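Local coordinates for protein polyprenyl synthetase (Nonlabens dokdonensis, PDB 6KD7) that belongs to the FPP/GGPP synthase family and probably builds geranylgeranyl pyrophosphate by prenyl transfer, using magnesium ions, at residues A[204-207]-A[208-212]; A[290-293]-A[294-298]. All blocks are in the same frame, centred on the assembly; numbering follows the deposited sequence.

Contact 1. Residues A[204-207]-A[208-212]; sequences AFQL and MDDYL
F205 and M208 meet on one side of a helix, three residues apart. The methyl CE of M208 lies beside one bond of the phenyl ring, 3.9 Å from F205 CD1, and it approaches the ring obliquely. M208 leaves the backbone with CG anti to N and runs straight as far as SD; its last torsion (chi3 78°) then turns CE to the ring. The flat groups of Q206 and the two aspartates make the second cluster. Q206 and D209 lie side by side and point the same way. Q206 and D210 cross instead, with amide and carboxylate planes 69° apart. D210 folds back over the preceding turn: its CG is 3.6 Å from Q206 O. OD2 of D210 passes 4.1 Å from L207 CD2. The backbone beneath is a regular helix, with D209 N bonded to F205 O at 2.9 Å and Y211 N to L207 O at 3.0 Å. The aspartate pair fits the second aspartate-rich motif of prenyl synthases. F205 lines the pyrophosphate pocket, and the side chain of Q206 comes within about 4 Å of a magnesium ion. D209 OD2 forms a salt bridge with K223. D210 OD2 is hydrogen-bonded to both the hydroxyl of Y161 and the backbone N of Y236. An alanine in place of D210 has no carboxylate, which would probably leave the Y161 hydroxyl and the backbone N of Y236 without this shared partner. The segments belong to helix 188-215. Its A204 and L207 side chains pack on Y294 of helix 283-303, while Q206 and L207 touch I165 of helix 158-183.

Contact 2. Residues A[290-293]-A[294-298]; sequences AIES and YTQKA
T295 turns its hydroxyl back to the carbonyl of I291, one turn earlier. Its chi1 of -56° places OG1 beside its own backbone N, and OG1 donates to I291 O at 2.6 Å. The hydroxyl comes from above the carbonyl plane, 36° out of it. T295 N reaches the same oxygen from the opposite face at 2.9 Å, so I291 O is gripped by two donors of one residue. This is the familiar hydroxyl-to-carbonyl bond of threonine inside a helix. It lets a buried side chain satisfy its polar atom locally. The helix is 283-303, one of the many that make up the mainly helical prenyl synthase fold, and M323 and R325 of the C-terminal region pack against T295. Y294 takes a similar first torsion to T295. CG beside the backbone N brings the ring next to the preceding turn, where Y294 CD2 lies 3.1 Å from A290 O, an oblique approach. That oxygen also accepts the backbone N-H of Y294 in a fairly straight bond. The Y294 ring touches N200 and L203 of helix 188-215. E292 and Q296 reach for each other along another side. They cross with carboxylate and amide planes 39° apart. OE2 of E292 stands 3.3 Å from Q296 CG. The bond from Q296 NE2 to E292 OE2 is weak, at 3.4 Å. The stronger partner of E292 is R325, which forms a salt bridge with OE1. The K297 side chain is exposed, and K297 CG rests 3.2 Å from S293 O.

Overall arrangement
Contact 1 comes first along the chain, on helix 188-215. Contact 2 follows on helix 283-303. Their centres are about 11 Å apart, and the two helices touch directly. I291 of contact 2 meets the backbone at M208 and the side chain of L207: I291 CD1 is 3.5 Å from M208 CA. Y294 and T295 extend the interface to L207 and A204. Contact 1 carries residues next to the bound pyrophosphate and magnesium. Contact 2 lies further out, with I291 about 14 Å (side chain) from a magnesium ion. Helix 283-303 thus backs the helix of the second aspartate-rich motif, on the side away from the ligands.

Contact 1. Residues A[204-207]-A[208-212]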
ATOM      1  N   ALA A 204      13.075 -35.454 -20.080  1.00 32.08           N
ATOM      2  CA  ALA A 204      11.948 -35.660 -21.002  1.00 30.03           C
ATOM      3  C   ALA A 204      10.682 -35.130 -20.340  1.00 28.81           C
ATOM      4  O   ALA A 204       9.855 -34.498 -21.005  1.00 28.93           O
ATOM      5  CB  ALA A 204      11.814 -37.131 -21.373  1.00 33.75           C
ATOM      6  N   PHE A 205      10.461 -35.494 -19.098  1.00 26.29           N
ATOM      7  CA  PHE A 205       9.216 -35.127 -18.383  1.00 30.89           C
ATOM      8  C   PHE A 205       9.081 -33.565 -18.326  1.00 32.18           C
ATOM      9  O   PHE A 205       7.999 -32.996 -18.542  1.00 29.50           O
ATOM     10  CB  PHE A 205       9.254 -35.802 -17.013  1.00 29.46           C
ATOM     11  CG  PHE A 205       8.005 -35.674 -16.190  1.00 36.18           C
ATOM     12  CD1 PHE A 205       6.774 -36.090 -16.704  1.00 40.70           C
ATOM     13  CD2 PHE A 205       8.058 -35.168 -14.895  1.00 37.96           C
ATOM     14  CE1 PHE A 205       5.611 -35.985 -15.952  1.00 39.30           C
ATOM     15  CE2 PHE A 205       6.890 -35.088 -14.135  1.00 41.67           C
ATOM     16  CZ  PHE A 205       5.668 -35.452 -14.674  1.00 40.67           C
ATOM     17  N   GLN A 206      10.162 -32.867 -18.012  1.00 28.80           N
ATOM     18  CA  GLN A 206      10.152 -31.404 -17.822  1.00 29.48           C
ATOM     19  C   GLN A 206      10.006 -30.740 -19.191  1.00 29.61           C
ATOM     20  O   GLN A 206       9.243 -29.767 -19.277  1.00 27.55           O
ATOM     21  CB  GLN A 206      11.413 -30.934 -17.127  1.00 27.11           C
ATOM     22  CG  GLN A 206      11.462 -29.434 -16.960  1.00 30.78           C
ATOM     23  CD  GLN A 206      10.253 -28.857 -16.268  1.00 30.27           C
ATOM     24  OE1 GLN A 206       9.717 -27.847 -16.711  1.00 32.31           O
ATOM     25  NE2 GLN A 206       9.835 -29.479 -15.184  1.00 28.20           N
ATOM     26  N   LEU A 207      10.700 -31.232 -20.212  1.00 28.23           N
ATOM     27  CA  LEU A 207      10.517 -30.709 -21.588  1.00 29.51           C
ATOM     28  C   LEU A 207       9.063 -30.887 -22.018  1.00 31.38           C
ATOM     29  O   LEU A 207       8.525 -29.954 -22.680  1.00 31.08           O
ATOM     30  CB  LEU A 207      11.527 -31.308 -22.552  1.00 29.64           C
ATOM     31  CG  LEU A 207      12.951 -30.840 -22.270  1.00 32.78           C
ATOM     32  CD1 LEU A 207      13.928 -31.541 -23.178  1.00 39.26           C
ATOM     33  CD2 LEU A 207      13.089 -29.337 -22.450  1.00 36.23           C
ATOM     34  N   MET A 208       8.430 -31.981 -21.596  1.00 30.97           N
ATOM     35  CA  MET A 208       6.991 -32.214 -21.870  1.00 32.57           C
ATOM     36  C   MET A 208       6.164 -31.153 -21.137  1.00 30.05           C
ATOM     37  O   MET A 208       5.253 -30.626 -21.738  1.00 29.97           O
ATOM     38  CB  MET A 208       6.553 -33.604 -21.406  1.00 34.61           C
ATOM     39  CG  MET A 208       5.134 -33.947 -21.800  1.00 42.57           C
ATOM     40  SD  MET A 208       4.592 -35.580 -21.254  1.00 56.23           S
ATOM     41  CE  MET A 208       4.224 -35.294 -19.527  1.00 50.65           C
ATOM     42  N   ASP A 209       6.498 -30.855 -19.882  1.00 29.54           N
ATOM     43  CA  ASP A 209       5.779 -29.815 -19.116  1.00 29.47           C
ATOM     44  C   ASP A 209       5.951 -28.460 -19.854  1.00 29.39           C
ATOM     45  O   ASP A 209       4.965 -27.757 -20.058  1.00 29.37           O
ATOM     46  CB  ASP A 209       6.233 -29.873 -17.664  1.00 33.30           C
ATOM     47  CG  ASP A 209       5.675 -28.705 -16.876  1.00 45.52           C
ATOM     48  OD1 ASP A 209       6.301 -27.609 -16.913  1.00 50.37           O
ATOM     49  OD2 ASP A 209       4.590 -28.871 -16.272  1.00 51.20           O
ATOM     50  N   ASP A 210       7.139 -28.136 -20.361  1.00 29.60           N
ATOM     51  CA  ASP A 210       7.357 -26.883 -21.110  1.00 30.61           C
ATOM     52  C   ASP A 210       6.386 -26.868 -22.294  1.00 35.50           C
ATOM     53  O   ASP A 210       5.842 -25.821 -22.576  1.00 34.69           O
ATOM     54  CB  ASP A 210       8.802 -26.754 -21.586  1.00 29.81           C
ATOM     55  CG  ASP A 210       9.815 -26.419 -20.507  1.00 29.16           C
ATOM     56  OD1 ASP A 210       9.403 -26.282 -19.321  1.00 26.98           O
ATOM     57  OD2 ASP A 210      10.994 -26.248 -20.875  1.00 33.65           O
ATOM     58  N   TYR A 211       6.217 -28.001 -22.984  1.00 34.87           N
ATOM     59  CA  TYR A 211       5.422 -28.094 -24.223  1.00 33.06           C
ATOM     60  C   TYR A 211       3.945 -27.898 -23.892  1.00 31.38           C
ATOM     61  O   TYR A 211       3.239 -27.137 -24.587  1.00 35.03           O
ATOM     62  CB  TYR A 211       5.643 -29.436 -24.932  1.00 38.74           C
ATOM     63  CG  TYR A 211       4.832 -29.564 -26.194  1.00 35.27           C
ATOM     64  CD1 TYR A 211       3.534 -30.037 -26.159  1.00 37.44           C
ATOM     65  CD2 TYR A 211       5.340 -29.101 -27.392  1.00 39.63           C
ATOM     66  CE1 TYR A 211       2.775 -30.097 -27.310  1.00 40.57           C
ATOM     67  CE2 TYR A 211       4.599 -29.156 -28.556  1.00 40.45           C
ATOM     68  CZ  TYR A 211       3.316 -29.660 -28.504  1.00 40.40           C
ATOM     69  OH  TYR A 211       2.601 -29.698 -29.653  1.00 50.05           O
ATOM     70  N   LEU A 212       3.478 -28.591 -22.870  1.00 30.01           N
ATOM     71  CA  LEU A 212       2.049 -28.653 -22.505  1.00 33.97           C
ATOM     72  C   LEU A 212       1.644 -27.339 -21.833  1.00 34.08           C
ATOM     73  O   LEU A 212       0.448 -27.039 -21.823  1.00 33.94           O
ATOM     74  CB  LEU A 212       1.773 -29.864 -21.600  1.00 34.27           C
ATOM     75  CG  LEU A 212       1.846 -31.244 -22.282  1.00 38.02           C
ATOM     76  CD1 LEU A 212       1.583 -32.360 -21.280  1.00 34.53           C
ATOM     77  CD2 LEU A 212       0.870 -31.369 -23.458  1.00 37.47           C
TER

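Contact 2. Residues A[290-293]-A[294-298]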
ATOM      1  N   ALA A 290      13.118 -32.981 -28.854  1.00 42.45           N
ATOM      2  CA  ALA A 290      13.992 -33.107 -27.675  1.00 39.88           C
ATOM      3  C   ALA A 290      13.329 -34.064 -26.670  1.00 34.91           C
ATOM      4  O   ALA A 290      14.062 -34.842 -26.048  1.00 40.44           O
ATOM      5  CB  ALA A 290      14.286 -31.746 -27.099  1.00 38.88           C
ATOM      6  N   ILE A 291      12.005 -34.037 -26.521  1.00 32.94           N
ATOM      7  CA  ILE A 291      11.286 -34.949 -25.584  1.00 34.28           C
ATOM      8  C   ILE A 291      11.476 -36.398 -26.050  1.00 38.31           C
ATOM      9  O   ILE A 291      11.749 -37.302 -25.194  1.00 35.71           O
ATOM     10  CB  ILE A 291       9.806 -34.596 -25.512  1.00 33.75           C
ATOM     11  CG1 ILE A 291       9.587 -33.225 -24.865  1.00 38.41           C
ATOM     12  CG2 ILE A 291       9.034 -35.661 -24.770  1.00 33.55           C
ATOM     13  CD1 ILE A 291       8.221 -32.668 -25.137  1.00 34.95           C
ATOM     14  N   GLU A 292      11.280 -36.604 -27.351  1.00 38.99           N
ATOM     15  CA  GLU A 292      11.421 -37.905 -28.052  1.00 42.65           C
ATOM     16  C   GLU A 292      12.853 -38.386 -27.798  1.00 36.95           C
ATOM     17  O   GLU A 292      13.052 -39.517 -27.351  1.00 35.36           O
ATOM     18  CB  GLU A 292      11.109 -37.733 -29.548  1.00 49.83           C
ATOM     19  CG  GLU A 292      11.656 -38.824 -30.466  1.00 57.90           C
ATOM     20  CD  GLU A 292      11.120 -40.233 -30.205  1.00 66.43           C
ATOM     21  OE1 GLU A 292      10.126 -40.387 -29.442  1.00 68.80           O
ATOM     22  OE2 GLU A 292      11.724 -41.197 -30.734  1.00 84.09           O
ATOM     23  N   SER A 293      13.816 -37.509 -27.988  1.00 30.70           N
ATOM     24  CA  SER A 293      15.246 -37.842 -27.902  1.00 34.23           C
ATOM     25  C   SER A 293      15.610 -38.256 -26.466  1.00 41.58           C
ATOM     26  O   SER A 293      16.311 -39.277 -26.289  1.00 41.86           O
ATOM     27  CB  SER A 293      16.024 -36.694 -28.401  1.00 32.32           C
ATOM     28  OG  SER A 293      17.400 -36.910 -28.162  1.00 35.40           O
ATOM     29  N   TYR A 294      15.152 -37.502 -25.469  1.00 39.07           N
ATOM     30  CA  TYR A 294      15.415 -37.868 -24.054  1.00 34.04           C
ATOM     31  C   TYR A 294      14.703 -39.174 -23.703  1.00 33.70           C
ATOM     32  O   TYR A 294      15.236 -39.941 -22.924  1.00 30.76           O
ATOM     33  CB  TYR A 294      15.107 -36.725 -23.089  1.00 32.35           C
ATOM     34  CG  TYR A 294      16.194 -35.689 -23.047  1.00 30.31           C
ATOM     35  CD1 TYR A 294      17.408 -35.961 -22.450  1.00 29.67           C
ATOM     36  CD2 TYR A 294      16.019 -34.452 -23.629  1.00 32.57           C
ATOM     37  CE1 TYR A 294      18.421 -35.025 -22.421  1.00 29.32           C
ATOM     38  CE2 TYR A 294      17.019 -33.500 -23.604  1.00 33.61           C
ATOM     39  CZ  TYR A 294      18.226 -33.790 -23.001  1.00 33.01           C
ATOM     40  OH  TYR A 294      19.210 -32.858 -22.974  1.00 36.55           O
ATOM     41  N   THR A 295      13.493 -39.365 -24.221  1.00 34.45           N
ATOM     42  CA  THR A 295      12.746 -40.610 -23.930  1.00 34.40           C
ATOM     43  C   THR A 295      13.524 -41.806 -24.480  1.00 37.30           C
ATOM     44  O   THR A 295      13.662 -42.775 -23.757  1.00 38.12           O
ATOM     45  CB  THR A 295      11.332 -40.565 -24.510  1.00 40.19           C
ATOM     46  OG1 THR A 295      10.688 -39.406 -23.998  1.00 39.99           O
ATOM     47  CG2 THR A 295      10.520 -41.784 -24.140  1.00 39.09           C
ATOM     48  N   GLN A 296      14.058 -41.694 -25.692  1.00 38.85           N
ATOM     49  CA  GLN A 296      14.829 -42.801 -26.304  1.00 40.13           C
ATOM     50  C   GLN A 296      16.073 -43.062 -25.453  1.00 42.68           C
ATOM     51  O   GLN A 296      16.320 -44.217 -25.134  1.00 41.70           O
ATOM     52  CB  GLN A 296      15.170 -42.482 -27.758  1.00 40.57           C
ATOM     53  CG  GLN A 296      13.974 -42.588 -28.695  1.00 49.81           C
ATOM     54  CD  GLN A 296      13.180 -43.862 -28.536  1.00 55.35           C
ATOM     55  OE1 GLN A 296      13.728 -44.947 -28.409  1.00 59.33           O
ATOM     56  NE2 GLN A 296      11.866 -43.741 -28.552  1.00 54.17           N
ATOM     57  N   LYS A 297      16.740 -42.004 -25.004  1.00 36.15           N
ATOM     58  CA  LYS A 297      17.956 -42.155 -24.172  1.00 35.07           C
ATOM     59  C   LYS A 297      17.575 -42.924 -22.905  1.00 34.61           C
ATOM     60  O   LYS A 297      18.336 -43.794 -22.505  1.00 33.48           O
ATOM     61  CB  LYS A 297      18.498 -40.776 -23.792  1.00 38.65           C
ATOM     62  CG  LYS A 297      19.104 -39.972 -24.929  1.00 45.15           C
ATOM     63  CD  LYS A 297      19.900 -38.794 -24.440  1.00 55.66           C
ATOM     64  CE  LYS A 297      20.657 -38.071 -25.530  1.00 62.35           C
ATOM     65  NZ  LYS A 297      21.824 -37.350 -24.976  1.00 71.72           N
ATOM     66  N   ALA A 298      16.418 -42.611 -22.331  1.00 33.23           N
ATOM     67  CA  ALA A 298      15.923 -43.290 -21.116  1.00 34.38           C
ATOM     68  C   ALA A 298      15.641 -44.766 -21.418  1.00 36.97           C
ATOM     69  O   ALA A 298      15.953 -45.594 -20.574  1.00 33.65           O
ATOM     70  CB  ALA A 298      14.691 -42.598 -20.611  1.00 33.68           C
TER